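PDB 4Q1Z: putative lipoprotein from Bacteroides thetaiotaomicron, which is of unknown function but, as a two-domain member of the DUF4876 lipoprotein family, is probably tethered to the bacterial cell envelope by a lipid. Local coordinates for residues A[151-156]-A[297-302]; A[177-182]-A[255-260]; A[275-278]-A[284-287]. All blocks are in the same frame, centred on the assembly; numbering follows the deposited sequence.

Interaction 1: A[151-156]-A[297-302]; sequences NLTPGT and VYYAKI
The backbones of 151-156 and 297-302 come nearest at T153 and Y299, whose CA atoms are 7.7 Å apart, and no hydrogen bond joins the segments, so the contact is made by side chains. The principal element is a CH-pi contact. T153 CG2 stands 3.6 Å from the centroid of the Y299 ring and only 11° off its normal, which places the methyl squarely over the centre of one face. The hydroxyl branch reaches farther along the same ring toward its phenolic end, with T153 OG1 3.5 Å from Y299 CZ. This branch order follows from the threonine torsion: with OG1 opposite the backbone N (chi1 -167°), CG2 falls between N and the carbonyl carbon. Overall the two side chains cross at about a right angle.

T153 follows the end of strand 148-152, part of the large mixed sheet, whereas Y299 lies on strand 299-303, the middle strand of a three-stranded antiparallel sheet. The contact thus joins two sheets near a place where the chain itself passes between them: T153 is backbone-bonded to Y174 and A300 to G175, just before strand 177-180 begins. If Y299 were an alanine, the T153 methyl would probably lose the aromatic face it rests on, and a gap would open between the turn after strand 148-152 and the smaller sheet.

A second, purely apolar touch lies one residue before T153 and three after Y299. L152 CD2 meets I302 CD1 at 4.1 Å, a methyl-to-methyl contact between branches that approach at a slant. Strand 265-269 borders this pair, with A265 and V267 against L152 and F269 against I302. Beyond T153 the chain turns through a cis peptide at P154, and the carbonyl oxygens of P154 and G155 are both held by R324.

Interaction 2: A[177-182]-A[255-260]; sequences RVWKFP and PQYLTS
W179 presents the edge of its indole to the face of Y257, with NE1 as the leading atom. That nitrogen lies 3.4 Å above the Y257 ring plane and over its centre; the W179 five-membered ring and the Y257 ring have centroids 4.5 Å apart and planes inclined at 57°, a tilted edge-to-face pair. R177 approaches from the same side of the tyrosine but nearer its rim, where R177 NE is 3.7 Å from Y257 CD1. Because the guanidinium and ring planes stand 79° apart, the arginine does not lie flat on the ring. A bend in its chain (chi3 -62°) turns the guanidinium toward partners elsewhere: NH1 is hydrogen-bonded to M251 O and H242 NE2. The phenolic OH of Y257 is in turn hydrogen-bonded to N151 OD1, which helps fix the ring where the tryptophan meets it, and F225 adds another edge-to-face ring contact. R177 and W179 are two residues apart on strand 177-180 and both direct their side chains to the loop, while V178 points away. The arrangement is that of a connecting loop, here between strands 238-245 and 265-269, packed through a buried aromatic cluster against one face of a mixed beta-sheet.

Interaction 3: A[275-278]-A[284-287]; sequences EAWD and NMKT
W277 and the selenomethionine M285 form the heart of this contact, meeting along the pyrrole side of the indole. M285 CG is 3.6 Å from W277 CD1, and the selenium follows at the ring's edge: SE lies 4.6 Å from the centroid of the five-membered ring and 74° off its normal. This is an edge-on Met-aromatic contact in which selenium takes the place of sulfur. The M285 chain bends at chi2 and chi3; SE borders W277 NE1 and CD1 about equally, at 3.7 Å each, before the end of the side chain leads away. Nearer the backbone, M285 CB packs against D278 O at 3.8 Å; no hydrogen bond crosses the segments.

The next shell explains how these groups are placed. With CG of W277 opposite its backbone N (chi1 -176°), the indole extends from the loop and its NE1 is hydrogen-bonded to K301 O, which settles the orientation of the edge offered to M285. M285 is also backbone-bonded to K301, so one residue positions both partners. The D278 carboxylate is held locally through N281.

Around this lie the strands. F269 and Y148, both from the large mixed sheet, make edge-to-face contacts with the W277 rings, and segment 284-287 runs into strand 286-287, an outer strand of the three-stranded antiparallel sheet, beside the central strand 299-303.

Interactions 1 and 2 are buried, whereas interaction 3 lies at the surface. The first two share the large sheet through neighbouring strands 148-152 and 177-180, and are joined directly where N151 OD1 accepts a probable hydrogen bond from Y257 OH at 2.6 Å. Interactions 1 and 3 share the three-stranded sheet instead, with K301, on strand 299-303, bonded through its backbone to both W277 and M285 of interaction 3. None of the three has a hydrogen bond across its own segments, yet their chemistry differs: a methyl over a ring between sheets in interaction 1, an aromatic pair with a bordering arginine in interaction 2, and a selenium at an indole edge in interaction 3.

Interaction 1: A[151-156]-A[297-302]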
# COMPACT_ATOMS: atom_id res chain seq x y z
N ASN A 151 1.71 -12.39 7.10
CA ASN A 151 1.83 -11.88 8.46
C ASN A 151 3.14 -12.47 8.98
O ASN A 151 3.51 -13.59 8.60
CB ASN A 151 0.61 -12.19 9.36
CG ASN A 151 0.46 -13.63 9.78
OD1 ASN A 151 0.10 -14.48 8.99
ND2 ASN A 151 0.72 -13.92 11.05
N LEU A 152 3.89 -11.71 9.75
CA LEU A 152 5.19 -12.20 10.20
C LEU A 152 5.10 -12.79 11.59
O LEU A 152 4.17 -12.50 12.32
CB LEU A 152 6.29 -11.08 10.17
CG LEU A 152 6.39 -10.13 8.96
CD1 LEU A 152 7.51 -9.20 9.17
CD2 LEU A 152 6.62 -10.87 7.64
N THR A 153 6.13 -13.57 11.95
CA THR A 153 6.32 -14.16 13.27
C THR A 153 7.33 -13.31 14.10
O THR A 153 8.27 -12.75 13.51
CB THR A 153 6.79 -15.62 13.14
OG1 THR A 153 6.66 -16.27 14.42
CG2 THR A 153 8.21 -15.75 12.64
N PRO A 154 7.23 -13.26 15.46
CA PRO A 154 6.17 -13.80 16.34
C PRO A 154 4.82 -13.15 16.03
O PRO A 154 4.80 -11.93 15.90
CB PRO A 154 6.66 -13.42 17.75
CG PRO A 154 8.14 -13.18 17.59
CD PRO A 154 8.24 -12.54 16.25
N GLY A 155 3.76 -13.96 15.84
CA GLY A 155 2.39 -13.51 15.55
C GLY A 155 1.99 -12.30 16.37
O GLY A 155 1.60 -11.28 15.81
N THR A 156 2.14 -12.40 17.71
CA THR A 156 1.96 -11.29 18.66
C THR A 156 3.33 -10.75 19.03
O THR A 156 4.24 -11.53 19.27
CB THR A 156 1.19 -11.73 19.91
OG1 THR A 156 0.05 -12.51 19.51
CG2 THR A 156 0.75 -10.54 20.79
N VAL A 297 8.11 -25.88 13.90
CA VAL A 297 7.35 -24.79 13.31
C VAL A 297 8.32 -24.03 12.39
O VAL A 297 9.36 -23.53 12.82
CB VAL A 297 6.64 -23.91 14.38
CG1 VAL A 297 5.81 -22.82 13.72
CG2 VAL A 297 5.74 -24.77 15.28
N TYR A 298 7.98 -24.05 11.10
CA TYR A 298 8.69 -23.52 9.96
C TYR A 298 8.07 -22.22 9.52
O TYR A 298 6.84 -22.07 9.53
CB TYR A 298 8.71 -24.53 8.80
CG TYR A 298 9.76 -25.61 8.99
CD1 TYR A 298 11.08 -25.41 8.58
CD2 TYR A 298 9.45 -26.81 9.62
CE1 TYR A 298 12.06 -26.37 8.80
CE2 TYR A 298 10.42 -27.78 9.85
CZ TYR A 298 11.73 -27.56 9.43
OH TYR A 298 12.70 -28.52 9.64
N TYR A 299 8.96 -21.26 9.18
CA TYR A 299 8.60 -19.92 8.74
C TYR A 299 9.13 -19.69 7.36
O TYR A 299 10.12 -20.33 6.97
CB TYR A 299 9.12 -18.89 9.74
CG TYR A 299 8.49 -19.11 11.11
CD1 TYR A 299 7.12 -18.97 11.31
CD2 TYR A 299 9.26 -19.55 12.19
CE1 TYR A 299 6.53 -19.22 12.54
CE2 TYR A 299 8.69 -19.78 13.43
CZ TYR A 299 7.33 -19.59 13.61
OH TYR A 299 6.75 -19.79 14.83
N ALA A 300 8.43 -18.88 6.58
CA ALA A 300 8.86 -18.63 5.18
C ALA A 300 9.80 -17.48 5.14
O ALA A 300 9.54 -16.45 5.77
CB ALA A 300 7.66 -18.37 4.29
N LYS A 301 10.92 -17.65 4.43
CA LYS A 301 11.93 -16.60 4.27
C LYS A 301 11.48 -15.67 3.18
O LYS A 301 11.49 -16.03 2.01
CB LYS A 301 13.33 -17.19 3.99
CG LYS A 301 13.96 -17.83 5.22
CD LYS A 301 15.34 -18.31 4.86
CE LYS A 301 15.76 -19.50 5.71
NZ LYS A 301 17.10 -20.01 5.35
N ILE A 302 11.01 -14.49 3.59
CA ILE A 302 10.52 -13.47 2.66
C ILE A 302 11.67 -12.49 2.35
O ILE A 302 12.06 -11.73 3.25
CB ILE A 302 9.27 -12.76 3.24
CG1 ILE A 302 8.09 -13.77 3.40
CG2 ILE A 302 8.86 -11.52 2.40
CD1 ILE A 302 7.08 -13.38 4.42

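Interaction 2: A[177-182]-A[255-260]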
# COMPACT_ATOMS: atom_id res chain seq x y z
N ARG A 177 2.22 -17.18 7.94
CA ARG A 177 1.33 -17.64 6.85
C ARG A 177 1.47 -16.70 5.64
O ARG A 177 1.65 -15.50 5.81
CB ARG A 177 -0.14 -17.77 7.30
CG ARG A 177 -0.94 -18.69 6.38
CD ARG A 177 -2.41 -18.75 6.70
NE ARG A 177 -2.69 -19.27 8.04
CZ ARG A 177 -2.96 -20.55 8.32
NH1 ARG A 177 -2.97 -21.46 7.35
NH2 ARG A 177 -3.21 -20.92 9.56
N VAL A 178 1.47 -17.27 4.43
CA VAL A 178 1.63 -16.58 3.14
C VAL A 178 0.45 -16.95 2.22
O VAL A 178 0.06 -18.12 2.13
CB VAL A 178 3.00 -16.89 2.42
CG1 VAL A 178 3.24 -15.95 1.25
CG2 VAL A 178 4.20 -16.88 3.40
N TRP A 179 -0.14 -15.93 1.60
CA TRP A 179 -1.21 -16.01 0.62
C TRP A 179 -0.75 -15.29 -0.63
O TRP A 179 0.22 -14.52 -0.58
CB TRP A 179 -2.52 -15.36 1.13
CG TRP A 179 -3.07 -15.91 2.40
CD1 TRP A 179 -2.74 -15.54 3.68
CD2 TRP A 179 -4.15 -16.85 2.53
NE1 TRP A 179 -3.48 -16.26 4.59
CE2 TRP A 179 -4.39 -17.03 3.91
CE3 TRP A 179 -4.94 -17.57 1.61
CZ2 TRP A 179 -5.42 -17.87 4.38
CZ3 TRP A 179 -5.90 -18.45 2.08
CH2 TRP A 179 -6.14 -18.58 3.46
N LYS A 180 -1.44 -15.50 -1.75
CA LYS A 180 -1.19 -14.75 -2.98
C LYS A 180 -2.50 -14.46 -3.67
O LYS A 180 -3.51 -15.13 -3.45
CB LYS A 180 -0.17 -15.43 -3.93
CG LYS A 180 -0.64 -16.62 -4.73
CD LYS A 180 0.48 -17.04 -5.65
CE LYS A 180 0.24 -18.39 -6.27
NZ LYS A 180 1.30 -18.73 -7.25
N PHE A 181 -2.50 -13.44 -4.50
CA PHE A 181 -3.67 -13.13 -5.29
C PHE A 181 -3.73 -14.15 -6.42
O PHE A 181 -2.67 -14.47 -6.99
CB PHE A 181 -3.59 -11.69 -5.84
CG PHE A 181 -3.87 -10.59 -4.84
CD1 PHE A 181 -5.16 -10.13 -4.64
CD2 PHE A 181 -2.83 -9.99 -4.13
CE1 PHE A 181 -5.42 -9.10 -3.73
CE2 PHE A 181 -3.09 -8.93 -3.24
CZ PHE A 181 -4.39 -8.51 -3.03
N PRO A 182 -4.93 -14.66 -6.80
CA PRO A 182 -5.02 -15.50 -8.01
C PRO A 182 -4.82 -14.65 -9.29
O PRO A 182 -4.51 -13.46 -9.20
CB PRO A 182 -6.43 -16.09 -7.91
CG PRO A 182 -7.21 -15.09 -7.15
CD PRO A 182 -6.27 -14.38 -6.22
N PRO A 255 -9.21 -22.79 11.54
CA PRO A 255 -10.46 -22.51 10.80
C PRO A 255 -10.58 -21.12 10.15
O PRO A 255 -11.31 -20.99 9.17
CB PRO A 255 -11.57 -22.67 11.85
CG PRO A 255 -10.88 -22.75 13.17
CD PRO A 255 -9.40 -22.65 13.00
N GLN A 256 -9.91 -20.08 10.70
CA GLN A 256 -9.94 -18.69 10.18
C GLN A 256 -8.57 -18.20 10.13
O GLN A 256 -7.73 -18.71 10.86
CB GLN A 256 -10.75 -17.66 11.04
CG GLN A 256 -11.88 -18.17 11.90
CD GLN A 256 -11.51 -18.89 13.17
OE1 GLN A 256 -10.48 -18.63 13.79
NE2 GLN A 256 -12.40 -19.80 13.58
N TYR A 257 -8.34 -17.14 9.32
CA TYR A 257 -7.07 -16.48 9.23
C TYR A 257 -7.19 -15.31 10.17
O TYR A 257 -7.58 -14.20 9.79
CB TYR A 257 -6.72 -16.10 7.77
CG TYR A 257 -5.38 -15.40 7.65
CD1 TYR A 257 -4.24 -15.91 8.28
CD2 TYR A 257 -5.25 -14.23 6.90
CE1 TYR A 257 -3.02 -15.25 8.20
CE2 TYR A 257 -4.02 -13.58 6.79
CZ TYR A 257 -2.91 -14.10 7.45
OH TYR A 257 -1.70 -13.47 7.35
N LEU A 258 -6.94 -15.60 11.45
CA LEU A 258 -7.01 -14.59 12.48
C LEU A 258 -5.61 -14.13 12.80
O LEU A 258 -4.85 -14.86 13.43
CB LEU A 258 -7.77 -15.10 13.74
CG LEU A 258 -7.78 -14.18 14.97
CD1 LEU A 258 -8.62 -12.92 14.74
CD2 LEU A 258 -8.25 -14.91 16.17
N THR A 259 -5.26 -12.91 12.37
CA THR A 259 -3.99 -12.28 12.73
C THR A 259 -4.17 -11.73 14.19
O THR A 259 -5.30 -11.61 14.67
CB THR A 259 -3.55 -11.26 11.65
OG1 THR A 259 -4.44 -10.15 11.56
CG2 THR A 259 -3.37 -11.90 10.29
N SER A 260 -3.08 -11.48 14.92
CA SER A 260 -3.11 -11.00 16.31
C SER A 260 -4.05 -9.80 16.52
O SER A 260 -3.90 -8.76 15.85
CB SER A 260 -1.70 -10.63 16.77
OG SER A 260 -1.58 -10.65 18.18

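Interaction 3: A[275-278]-A[284-287]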
# COMPACT_ATOMS: atom_id res chain seq x y z
N GLU A 275 12.55 -14.72 -11.50
CA GLU A 275 13.04 -15.15 -10.20
C GLU A 275 12.10 -16.18 -9.60
O GLU A 275 10.89 -16.08 -9.79
CB GLU A 275 13.21 -13.97 -9.23
CG GLU A 275 14.55 -13.26 -9.38
CD GLU A 275 15.00 -12.46 -8.17
OE1 GLU A 275 15.37 -13.07 -7.15
OE2 GLU A 275 15.04 -11.21 -8.28
N ALA A 276 12.66 -17.19 -8.92
CA ALA A 276 11.92 -18.25 -8.27
C ALA A 276 11.94 -18.08 -6.76
O ALA A 276 12.95 -17.65 -6.20
CB ALA A 276 12.49 -19.59 -8.66
N TRP A 277 10.82 -18.39 -6.10
CA TRP A 277 10.65 -18.32 -4.66
C TRP A 277 9.61 -19.36 -4.20
O TRP A 277 8.40 -19.17 -4.39
CB TRP A 277 10.27 -16.90 -4.19
CG TRP A 277 10.19 -16.77 -2.70
CD1 TRP A 277 11.22 -16.69 -1.82
CD2 TRP A 277 8.98 -16.73 -1.90
NE1 TRP A 277 10.75 -16.61 -0.53
CE2 TRP A 277 9.38 -16.61 -0.55
CE3 TRP A 277 7.60 -16.76 -2.21
CZ2 TRP A 277 8.46 -16.52 0.50
CZ3 TRP A 277 6.69 -16.67 -1.17
CH2 TRP A 277 7.12 -16.53 0.16
N ASP A 278 10.09 -20.44 -3.55
CA ASP A 278 9.20 -21.49 -3.06
C ASP A 278 9.52 -21.83 -1.58
O ASP A 278 10.35 -22.71 -1.31
CB ASP A 278 9.29 -22.73 -3.98
CG ASP A 278 8.26 -23.81 -3.76
OD1 ASP A 278 7.62 -23.83 -2.69
OD2 ASP A 278 8.13 -24.66 -4.64
N ASN A 284 15.99 -23.80 1.54
CA ASN A 284 16.74 -22.56 1.78
C ASN A 284 15.79 -21.40 2.07
O ASN A 284 16.25 -20.38 2.61
CB ASN A 284 17.62 -22.25 0.57
CG ASN A 284 18.68 -23.29 0.31
OD1 ASN A 284 19.51 -23.59 1.17
ND2 ASN A 284 18.67 -23.86 -0.88
N MSE A 285 14.49 -21.51 1.67
CA MSE A 285 13.46 -20.48 1.84
C MSE A 285 12.57 -20.73 3.07
O MSE A 285 11.58 -20.01 3.27
CB MSE A 285 12.59 -20.34 0.58
CG MSE A 285 13.21 -19.42 -0.50
SE MSE A 285 14.20 -17.81 0.14
CE MSE A 285 15.84 -18.27 -0.49
N LYS A 286 12.93 -21.70 3.91
CA LYS A 286 12.15 -21.94 5.12
C LYS A 286 13.06 -22.31 6.29
O LYS A 286 14.11 -22.90 6.08
CB LYS A 286 11.06 -22.99 4.91
CG LYS A 286 11.54 -24.36 4.47
CD LYS A 286 10.52 -25.36 4.86
CE LYS A 286 10.30 -26.37 3.81
NZ LYS A 286 9.22 -27.30 4.23
N THR A 287 12.65 -21.92 7.52
CA THR A 287 13.44 -22.20 8.73
C THR A 287 12.59 -22.27 10.01
O THR A 287 11.50 -21.67 10.11
CB THR A 287 14.55 -21.12 8.90
OG1 THR A 287 15.34 -21.42 10.06
CG2 THR A 287 14.00 -19.68 9.01